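Local coordinates for protein Rbam17540 (Bacillus amyloliquefaciens, PDB 2YOY) that probably cleaves cellulose or related polysaccharides oxidatively, as a copper-dependent lytic polysaccharide monooxygenase of the CBM33 type, at residues 8-13 with 172-177; 54-59 with 118-123; 106-111 with 152-157. One frame throughout, in Å; residues are numbered along the deposited sequence.

Contact 1 of 3, residues 8-13 with 172-177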
loop_
_atom_site.group_PDB
_atom_site.type_symbol
_atom_site.label_atom_id
_atom_site.label_comp_id
_atom_site.label_asym_id
_atom_site.label_seq_id
_atom_site.Cartn_x
_atom_site.Cartn_y
_atom_site.Cartn_z
ATOM N N VAL A 8 -4.723 -5.726 -6.158
ATOM C CA VAL A 8 -3.537 -5.137 -6.749
ATOM C C VAL A 8 -3.239 -3.770 -6.144
ATOM O O VAL A 8 -3.964 -2.804 -6.344
ATOM C CB VAL A 8 -3.737 -4.999 -8.284
ATOM C CG1 VAL A 8 -2.492 -4.449 -8.927
ATOM C CG2 VAL A 8 -4.149 -6.354 -8.870
ATOM N N SER A 9 -2.150 -3.758 -5.381
ATOM C CA SER A 9 -1.532 -2.513 -4.904
ATOM C C SER A 9 -1.195 -1.559 -6.024
ATOM O O SER A 9 -0.953 -1.931 -7.138
ATOM C CB SER A 9 -0.260 -2.802 -4.079
ATOM O OG SER A 9 0.844 -3.309 -4.820
ATOM N N ARG A 10 -1.157 -0.287 -5.713
ATOM C CA ARG A 10 -0.788 0.666 -6.701
ATOM C C ARG A 10 0.583 0.413 -7.275
ATOM O O ARG A 10 0.769 0.599 -8.488
ATOM C CB ARG A 10 -0.930 2.118 -6.095
ATOM C CG ARG A 10 -0.663 3.232 -7.072
ATOM C CD ARG A 10 -0.571 4.581 -6.327
ATOM N NE ARG A 10 -1.827 4.961 -5.695
ATOM C CZ ARG A 10 -1.993 5.992 -4.850
ATOM N NH1 ARG A 10 -0.978 6.810 -4.538
ATOM N NH2 ARG A 10 -3.211 6.228 -4.347
ATOM N N ALA A 11 1.547 -0.002 -6.438
ATOM C CA ALA A 11 2.862 -0.302 -6.883
ATOM C C ALA A 11 2.886 -1.475 -7.886
ATOM O O ALA A 11 3.524 -1.387 -8.962
ATOM C CB ALA A 11 3.754 -0.629 -5.702
ATOM N N TYR A 12 2.154 -2.531 -7.555
ATOM C CA TYR A 12 2.074 -3.654 -8.459
ATOM C C TYR A 12 1.312 -3.284 -9.771
ATOM O O TYR A 12 1.716 -3.694 -10.885
ATOM C CB TYR A 12 1.459 -4.776 -7.693
ATOM C CG TYR A 12 1.358 -6.080 -8.494
ATOM C CD1 TYR A 12 2.400 -6.513 -9.294
ATOM C CD2 TYR A 12 0.187 -6.844 -8.439
ATOM C CE1 TYR A 12 2.268 -7.723 -10.010
ATOM C CE2 TYR A 12 0.063 -8.036 -9.133
ATOM C CZ TYR A 12 1.091 -8.453 -9.919
ATOM O OH TYR A 12 0.931 -9.630 -10.608
ATOM N N MET A 13 0.241 -2.474 -9.656
ATOM C CA MET A 13 -0.441 -1.928 -10.815
ATOM C C MET A 13 0.552 -1.196 -11.728
ATOM O O MET A 13 0.467 -1.295 -12.965
ATOM C CB MET A 13 -1.576 -0.975 -10.429
ATOM C CG MET A 13 -2.616 -0.622 -11.513
ATOM S SD MET A 13 -3.738 -2.018 -11.672
ATOM C CE MET A 13 -4.867 -1.776 -10.274
ATOM N N VAL A 172 -0.310 1.226 -0.789
ATOM C CA VAL A 172 -1.615 1.739 -0.990
ATOM C C VAL A 172 -2.292 1.003 -2.111
ATOM O O VAL A 172 -1.660 0.549 -3.069
ATOM C CB VAL A 172 -1.664 3.301 -1.222
ATOM C CG1 VAL A 172 -1.171 3.991 0.003
ATOM C CG2 VAL A 172 -0.868 3.712 -2.447
ATOM N N ILE A 173 -3.601 0.853 -1.940
ATOM C CA ILE A 173 -4.489 0.160 -2.872
ATOM C C ILE A 173 -5.676 1.090 -3.207
ATOM O O ILE A 173 -6.444 1.508 -2.339
ATOM C CB ILE A 173 -5.048 -1.158 -2.277
ATOM C CG1 ILE A 173 -3.945 -2.059 -1.752
ATOM C CG2 ILE A 173 -5.858 -1.905 -3.312
ATOM C CD1 ILE A 173 -4.470 -3.047 -0.757
ATOM N N ASP A 174 -5.855 1.376 -4.497
ATOM C CA ASP A 174 -6.983 2.215 -4.942
ATOM C C ASP A 174 -8.212 1.342 -5.229
ATOM O O ASP A 174 -8.136 0.392 -6.009
ATOM C CB ASP A 174 -6.581 2.997 -6.182
ATOM C CG ASP A 174 -5.376 3.881 -5.936
ATOM O OD1 ASP A 174 -5.577 4.962 -5.311
ATOM O OD2 ASP A 174 -4.228 3.507 -6.335
ATOM N N VAL A 175 -9.311 1.632 -4.563
ATOM C CA VAL A 175 -10.489 0.788 -4.672
ATOM C C VAL A 175 -11.739 1.614 -4.933
ATOM O O VAL A 175 -11.874 2.790 -4.553
ATOM C CB VAL A 175 -10.701 -0.127 -3.411
ATOM C CG1 VAL A 175 -9.475 -1.037 -3.200
ATOM C CG2 VAL A 175 -11.003 0.720 -2.170
ATOM N N ASN A 176 -12.652 0.961 -5.632
ATOM C CA ASN A 176 -14.005 1.461 -5.740
ATOM C C ASN A 176 -14.842 0.555 -4.879
ATOM O O ASN A 176 -15.019 -0.634 -5.183
ATOM C CB ASN A 176 -14.454 1.416 -7.182
ATOM C CG ASN A 176 -15.899 1.835 -7.338
ATOM O OD1 ASN A 176 -16.278 2.905 -6.880
ATOM N ND2 ASN A 176 -16.698 1.007 -7.959
ATOM N N LEU A 177 -15.353 1.120 -3.795
ATOM C CA LEU A 177 -16.056 0.354 -2.780
ATOM C C LEU A 177 -17.510 0.212 -3.140
ATOM O O LEU A 177 -18.210 1.187 -3.290
ATOM C CB LEU A 177 -15.894 1.004 -1.402
ATOM C CG LEU A 177 -15.978 0.265 -0.069
ATOM C CD1 LEU A 177 -15.750 -1.243 -0.082
ATOM C CD2 LEU A 177 -15.113 0.980 0.952
HETATM O O HOH W 1 -4.435 -0.157 -6.472
HETATM O O HOH W 2 1.138 0.412 -3.535
#
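The carbonyl oxygen of Val172 is gripped twice. Arg10 N donates to Val172 O at 2.8 Å in a nearly straight bond (175°) lying in the carbonyl plane, and a water that accepts from Ala11 N donates to the same oxygen. Two amides from the first turn of helix 10-21 are thereby tied, one directly and one through water, to strand 167-177, which fixes the start of this helix to the last strand of the beta-sandwich. Just before the helix Ser9 is the N-cap, its OG accepting from Tyr12 N at 3.1 Å. A second water bridges Val8 O and Asp174 N.

The side chain of Arg10 leaves its backbone with CG anti to N (chi1 -176°) and bends at chi3, which lays the guanidinium side-on against the Asp174 carboxylate. NE reaches Asp174 OD2 and NH2 reaches Asp174 OD1, each at 2.9 Å, both oxygens using their syn lone pairs; the two planes are only 9° apart. Over one guanidinium face sits the Val172 methyl CG2, 3.5 Å from Arg10 CZ, while Trp78 makes a cation-pi contact with the same group. Asp174 OD1 is also bonded by Tyr153 OH, and Arg10 NH2 by Gln73 OE1.

With both residues buried, the bidentate salt bridge pairs their charges inside the protein, and the strong positive partner would be expected to favour the ionised carboxylate; the two nearly coplanar bonds hold the guanidinium flat.

Contact 2 of 3, residues 54-59 with 118-123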
loop_
_atom_site.group_PDB
_atom_site.type_symbol
_atom_site.label_atom_id
_atom_site.label_comp_id
_atom_site.label_asym_id
_atom_site.label_seq_id
_atom_site.Cartn_x
_atom_site.Cartn_y
_atom_site.Cartn_z
ATOM N N GLY A 54 2.057 13.121 2.977
ATOM C CA GLY A 54 2.397 13.449 1.582
ATOM C C GLY A 54 3.490 12.528 1.001
ATOM O O GLY A 54 3.811 12.646 -0.170
ATOM N N ARG A 55 4.052 11.653 1.830
ATOM C CA ARG A 55 5.087 10.705 1.410
ATOM C C ARG A 55 4.749 9.261 1.809
ATOM O O ARG A 55 5.632 8.393 1.849
ATOM C CB ARG A 55 6.440 11.082 1.980
ATOM C CG ARG A 55 6.954 12.416 1.478
ATOM C CD ARG A 55 7.587 12.275 0.104
ATOM N NE ARG A 55 7.953 13.579 -0.481
ATOM C CZ ARG A 55 7.425 14.103 -1.590
ATOM N NH1 ARG A 55 6.492 13.452 -2.299
ATOM N NH2 ARG A 55 7.834 15.297 -2.028
ATOM N N ILE A 56 3.471 9.021 2.119
ATOM C CA ILE A 56 3.038 7.719 2.577
ATOM C C ILE A 56 3.035 6.695 1.440
ATOM O O ILE A 56 3.539 5.573 1.595
ATOM C CB ILE A 56 1.630 7.792 3.251
ATOM C CG1 ILE A 56 1.722 8.665 4.504
ATOM C CG2 ILE A 56 1.145 6.399 3.643
ATOM C CD1 ILE A 56 0.386 9.057 5.085
ATOM N N ALA A 57 2.421 7.068 0.323
ATOM C CA ALA A 57 2.324 6.156 -0.803
ATOM C C ALA A 57 3.689 5.743 -1.361
ATOM O O ALA A 57 3.841 4.621 -1.789
ATOM C CB ALA A 57 1.433 6.749 -1.861
ATOM N N SER A 58 4.698 6.610 -1.341
ATOM C CA SER A 58 6.031 6.260 -1.844
ATOM C C SER A 58 6.950 5.756 -0.731
ATOM O O SER A 58 8.106 5.389 -0.986
ATOM C CB SER A 58 6.687 7.445 -2.519
ATOM O OG SER A 58 7.139 8.375 -1.566
ATOM N N ALA A 59 6.447 5.730 0.509
ATOM C CA ALA A 59 7.273 5.468 1.679
ATOM C C ALA A 59 8.517 6.371 1.690
ATOM O O ALA A 59 9.640 5.940 1.966
ATOM C CB ALA A 59 7.641 3.965 1.747
ATOM N N LEU A 118 -1.902 12.372 0.604
ATOM C CA LEU A 118 -2.354 11.499 1.659
ATOM C C LEU A 118 -1.729 11.934 2.987
ATOM O O LEU A 118 -0.518 12.169 3.077
ATOM C CB LEU A 118 -1.961 10.039 1.364
ATOM C CG LEU A 118 -2.607 9.414 0.154
ATOM C CD1 LEU A 118 -2.108 7.964 -0.030
ATOM C CD2 LEU A 118 -4.102 9.422 0.260
ATOM N N SER A 119 -2.559 11.986 4.019
ATOM C CA SER A 119 -2.097 12.236 5.373
ATOM C C SER A 119 -2.668 11.172 6.314
ATOM O O SER A 119 -3.740 10.599 6.060
ATOM C CB SER A 119 -2.496 13.666 5.797
ATOM O OG SER A 119 -3.892 13.820 5.762
ATOM N N ARG A 120 -1.989 10.960 7.434
ATOM C CA ARG A 120 -2.461 10.034 8.497
ATOM C C ARG A 120 -3.854 10.224 8.954
ATOM O O ARG A 120 -4.550 9.263 9.264
ATOM C CB ARG A 120 -1.653 10.215 9.780
ATOM C CG ARG A 120 -0.335 9.570 9.703
ATOM C CD ARG A 120 0.708 10.388 10.445
ATOM N NE ARG A 120 1.909 9.597 10.438
ATOM C CZ ARG A 120 2.764 9.533 9.431
ATOM N NH1 ARG A 120 2.569 10.242 8.299
ATOM N NH2 ARG A 120 3.808 8.744 9.546
ATOM N N ASP A 121 -4.239 11.486 9.108
ATOM C CA ASP A 121 -5.507 11.799 9.662
ATOM C C ASP A 121 -6.669 11.569 8.715
ATOM O O ASP A 121 -7.827 11.655 9.131
ATOM C CB ASP A 121 -5.509 13.217 10.250
ATOM C CG ASP A 121 -5.383 14.291 9.221
ATOM O OD1 ASP A 121 -5.325 14.012 7.998
ATOM O OD2 ASP A 121 -5.336 15.454 9.661
ATOM N N GLU A 122 -6.368 11.171 7.466
ATOM C CA GLU A 122 -7.413 10.705 6.541
ATOM C C GLU A 122 -7.651 9.187 6.613
ATOM O O GLU A 122 -8.522 8.705 5.918
ATOM C CB GLU A 122 -7.005 11.020 5.098
ATOM C CG GLU A 122 -6.999 12.474 4.763
ATOM C CD GLU A 122 -6.861 12.673 3.283
ATOM O OE1 GLU A 122 -5.810 12.286 2.720
ATOM O OE2 GLU A 122 -7.823 13.172 2.699
ATOM N N PHE A 123 -6.872 8.459 7.429
ATOM C CA PHE A 123 -6.958 6.967 7.474
ATOM C C PHE A 123 -7.444 6.507 8.815
ATOM O O PHE A 123 -7.118 7.098 9.856
ATOM C CB PHE A 123 -5.580 6.397 7.274
ATOM C CG PHE A 123 -5.134 6.377 5.839
ATOM C CD1 PHE A 123 -5.605 5.376 4.990
ATOM C CD2 PHE A 123 -4.248 7.329 5.330
ATOM C CE1 PHE A 123 -5.242 5.341 3.666
ATOM C CE2 PHE A 123 -3.867 7.291 4.008
ATOM C CZ PHE A 123 -4.387 6.313 3.159
#
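Ile56 pushes its CD1 methyl against the backbone where residues 118-123 turn into a short 3-10 segment, 3.8 Å from Leu118 O and equally close to Arg120 N. Its CG1 stands anti to its own carbonyl carbon (chi1 -64°) and the chain runs on extended, which carries the methyl over to the other loop. This is the close-fitting side. Deeper in, Ala57 CB touches Leu118 CD1 at 4.2 Å, and both side chains also rest on Val172 of strand 167-177, while Ile56 reaches Leu157 of strand 154-162.

Toward the surface the union is sparser and polar. Gly54 N donates to Leu118 O at 2.7 Å, almost in line with the carbonyl bond, and joins the two backbones. Beyond it the segment 118-123 makes bonds of its own: Ser119 OG donates to Asp121 OD1 at 2.7 Å, Asp121 being exposed. Arg120 passes obliquely by Ile56, with NH1 4.1 Å from Ile56 CD1, but its polar end belongs elsewhere: NE bonds to Pro47 O, and NH1 forms a salt bridge with Asp53.

Ile56 also opens a type I beta turn, closed by Ala59 N bonding to Ile56 O. Two loops, one with a short 3-10 turn, thus cover a beta-sheet core with aliphatic side chains, as in the immunoglobulin-like beta-sandwich of lytic polysaccharide monooxygenases, whose strands are linked by long loops.

Contact 3 of 3, residues 106-111 with 152-157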
loop_
_atom_site.group_PDB
_atom_site.type_symbol
_atom_site.label_atom_id
_atom_site.label_comp_id
_atom_site.label_asym_id
_atom_site.label_seq_id
_atom_site.Cartn_x
_atom_site.Cartn_y
_atom_site.Cartn_z
ATOM N N TYR A 106 -5.341 0.033 7.013
ATOM C CA TYR A 106 -6.064 1.250 7.220
ATOM C C TYR A 106 -6.926 1.498 5.971
ATOM O O TYR A 106 -6.573 1.073 4.874
ATOM C CB TYR A 106 -5.105 2.408 7.384
ATOM C CG TYR A 106 -4.073 2.221 8.484
ATOM C CD1 TYR A 106 -2.967 1.382 8.315
ATOM C CD2 TYR A 106 -4.249 2.785 9.732
ATOM C CE1 TYR A 106 -2.079 1.144 9.351
ATOM C CE2 TYR A 106 -3.333 2.589 10.739
ATOM C CZ TYR A 106 -2.263 1.770 10.550
ATOM O OH TYR A 106 -1.375 1.537 11.551
ATOM N N ILE A 107 -7.987 2.257 6.126
ATOM C CA ILE A 107 -8.794 2.716 4.988
ATOM C C ILE A 107 -9.015 4.212 5.175
ATOM O O ILE A 107 -9.014 4.707 6.288
ATOM C CB ILE A 107 -10.138 1.986 4.860
ATOM C CG1 ILE A 107 -10.722 2.222 3.453
ATOM C CG2 ILE A 107 -11.112 2.471 5.926
ATOM C CD1 ILE A 107 -11.824 1.264 3.106
ATOM N N THR A 108 -9.196 4.883 4.060
ATOM C CA THR A 108 -9.563 6.293 4.064
ATOM C C THR A 108 -10.920 6.477 4.722
ATOM O O THR A 108 -11.811 5.659 4.594
ATOM C CB THR A 108 -9.646 6.859 2.644
ATOM O OG1 THR A 108 -10.262 5.898 1.794
ATOM C CG2 THR A 108 -8.233 7.177 2.138
ATOM N N LYS A 109 -11.080 7.626 5.361
ATOM C CA LYS A 109 -12.326 7.976 6.047
ATOM C C LYS A 109 -13.382 8.361 5.049
ATOM O O LYS A 109 -13.080 8.782 3.927
ATOM C CB LYS A 109 -12.090 9.121 7.018
ATOM C CG LYS A 109 -11.143 8.767 8.155
ATOM C CD LYS A 109 -10.770 9.978 9.005
ATOM C CE LYS A 109 -10.022 9.520 10.258
ATOM N NZ LYS A 109 -9.563 10.650 11.128
ATOM N N LYS A 110 -14.645 8.248 5.489
ATOM C CA LYS A 110 -15.809 8.542 4.649
ATOM C C LYS A 110 -15.692 9.889 3.942
ATOM O O LYS A 110 -16.064 10.024 2.779
ATOM C CB LYS A 110 -17.102 8.485 5.493
ATOM C CG LYS A 110 -18.386 8.438 4.687
ATOM C CD LYS A 110 -19.576 8.210 5.607
ATOM C CE LYS A 110 -20.891 8.316 4.861
ATOM N NZ LYS A 110 -21.022 7.275 3.808
ATOM N N ASN A 111 -15.158 10.886 4.628
ATOM C CA ASN A 111 -15.115 12.221 4.041
ATOM C C ASN A 111 -13.729 12.605 3.513
ATOM O O ASN A 111 -13.408 13.782 3.433
ATOM C CB ASN A 111 -15.581 13.243 5.096
ATOM C CG ASN A 111 -14.674 13.263 6.309
ATOM O OD1 ASN A 111 -13.831 12.374 6.475
ATOM N ND2 ASN A 111 -14.833 14.269 7.155
ATOM N N GLY A 152 -17.608 4.329 -3.084
ATOM C CA GLY A 152 -16.847 5.087 -4.056
ATOM C C GLY A 152 -15.366 4.882 -3.856
ATOM O O GLY A 152 -14.943 3.829 -3.349
ATOM N N TYR A 153 -14.614 5.884 -4.284
ATOM C CA TYR A 153 -13.167 5.827 -4.299
ATOM C C TYR A 153 -12.619 5.941 -2.887
ATOM O O TYR A 153 -12.824 6.972 -2.218
ATOM C CB TYR A 153 -12.586 6.947 -5.169
ATOM C CG TYR A 153 -11.062 6.977 -5.239
ATOM C CD1 TYR A 153 -10.285 5.810 -5.068
ATOM C CD2 TYR A 153 -10.401 8.158 -5.521
ATOM C CE1 TYR A 153 -8.893 5.861 -5.095
ATOM C CE2 TYR A 153 -9.014 8.201 -5.618
ATOM C CZ TYR A 153 -8.261 7.064 -5.419
ATOM O OH TYR A 153 -6.872 7.136 -5.530
ATOM N N HIS A 154 -11.924 4.886 -2.477
ATOM C CA HIS A 154 -11.211 4.785 -1.188
ATOM C C HIS A 154 -9.835 4.243 -1.433
ATOM O O HIS A 154 -9.614 3.665 -2.478
ATOM C CB HIS A 154 -11.989 4.010 -0.137
ATOM C CG HIS A 154 -13.171 4.783 0.347
ATOM N ND1 HIS A 154 -13.054 5.820 1.249
ATOM C CD2 HIS A 154 -14.455 4.810 -0.092
ATOM C CE1 HIS A 154 -14.221 6.413 1.387
ATOM N NE2 HIS A 154 -15.083 5.832 0.575
ATOM N N ILE A 155 -8.934 4.428 -0.454
ATOM C CA ILE A 155 -7.584 3.826 -0.480
ATOM C C ILE A 155 -7.420 2.973 0.757
ATOM O O ILE A 155 -7.725 3.394 1.864
ATOM C CB ILE A 155 -6.505 4.909 -0.609
ATOM C CG1 ILE A 155 -6.596 5.594 -1.974
ATOM C CG2 ILE A 155 -5.127 4.345 -0.361
ATOM C CD1 ILE A 155 -5.698 6.818 -2.129
ATOM N N ILE A 156 -7.132 1.698 0.522
ATOM C CA ILE A 156 -6.638 0.829 1.561
ATOM C C ILE A 156 -5.144 0.926 1.585
ATOM O O ILE A 156 -4.462 0.663 0.590
ATOM C CB ILE A 156 -7.164 -0.599 1.363
ATOM C CG1 ILE A 156 -8.709 -0.539 1.470
ATOM C CG2 ILE A 156 -6.527 -1.627 2.343
ATOM C CD1 ILE A 156 -9.383 -1.827 1.014
ATOM N N LEU A 157 -4.608 1.260 2.767
ATOM C CA LEU A 157 -3.181 1.113 3.052
ATOM C C LEU A 157 -2.854 -0.169 3.827
ATOM O O LEU A 157 -3.321 -0.373 4.985
ATOM C CB LEU A 157 -2.729 2.286 3.876
ATOM C CG LEU A 157 -1.309 2.335 4.376
ATOM C CD1 LEU A 157 -0.316 2.403 3.238
ATOM C CD2 LEU A 157 -1.100 3.538 5.328
HETATM O O HOH W 3 -16.861 8.134 0.988
#
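Tyr106 and Leu157 form a hydrogen-bonded pair in an antiparallel beta ladder between strands 100-108 and 154-162, part of the beta-sandwich. Both backbone groups of the pair are satisfied: Tyr106 N donates to Leu157 O at 2.9 Å, and Leu157 N returns a bond to Tyr106 O. Ile107 and Ile156 follow as a non-hydrogen-bonded pair, with their CG1 atoms 4.0 Å apart on one face; on the other, Tyr106 CD1 packs against Leu157 CD2.

At the next step Thr108 N donates to Ile155 O at 3.0 Å, but the return bond is made by a side chain. The amide of Ile155 gives its hydrogen to Thr108 OG1 at 3.0 Å (162°) instead of to a backbone oxygen. With chi1 at 41°, OG1 lies between its own N and carbonyl carbon and faces strand 154-162, where it also pairs with His154 ND1 at 2.8 Å, near the plane of the imidazole. Thr108 O is taken by Arg150 NH1. Replacing Thr108 by a valine would probably leave the Ile155 amide and His154 ND1 without this shared partner.

On the other side of the imidazole, His154 NE2 gives a weak bond to a water 2.9 Å away, which in turn donates to Lys110 O at 2.7 Å.

In the fold
From the N terminus, the chain enters contact 1 at 8-13, just after strand 2-6, and that contact closes only when strand 167-177 arrives, so it spans nearly the whole protein and encloses the other two. Within that span, contact 2 opens in the loop at 54-59 and closes at 118-123; contact 3 opens between these, at 106-111, and closes at 152-157, so the two cross. Strands 154-162 and 167-177 are sheet neighbours, joined where Ile156 and Ile173 share a backbone bond. Arg10 of helix 10-21 packs on Ala57 and Ile155, Val172 touches Ala57 and Leu118, and the Lys109 amide bonds to Glu122 O, tying helix, loops and sheet together.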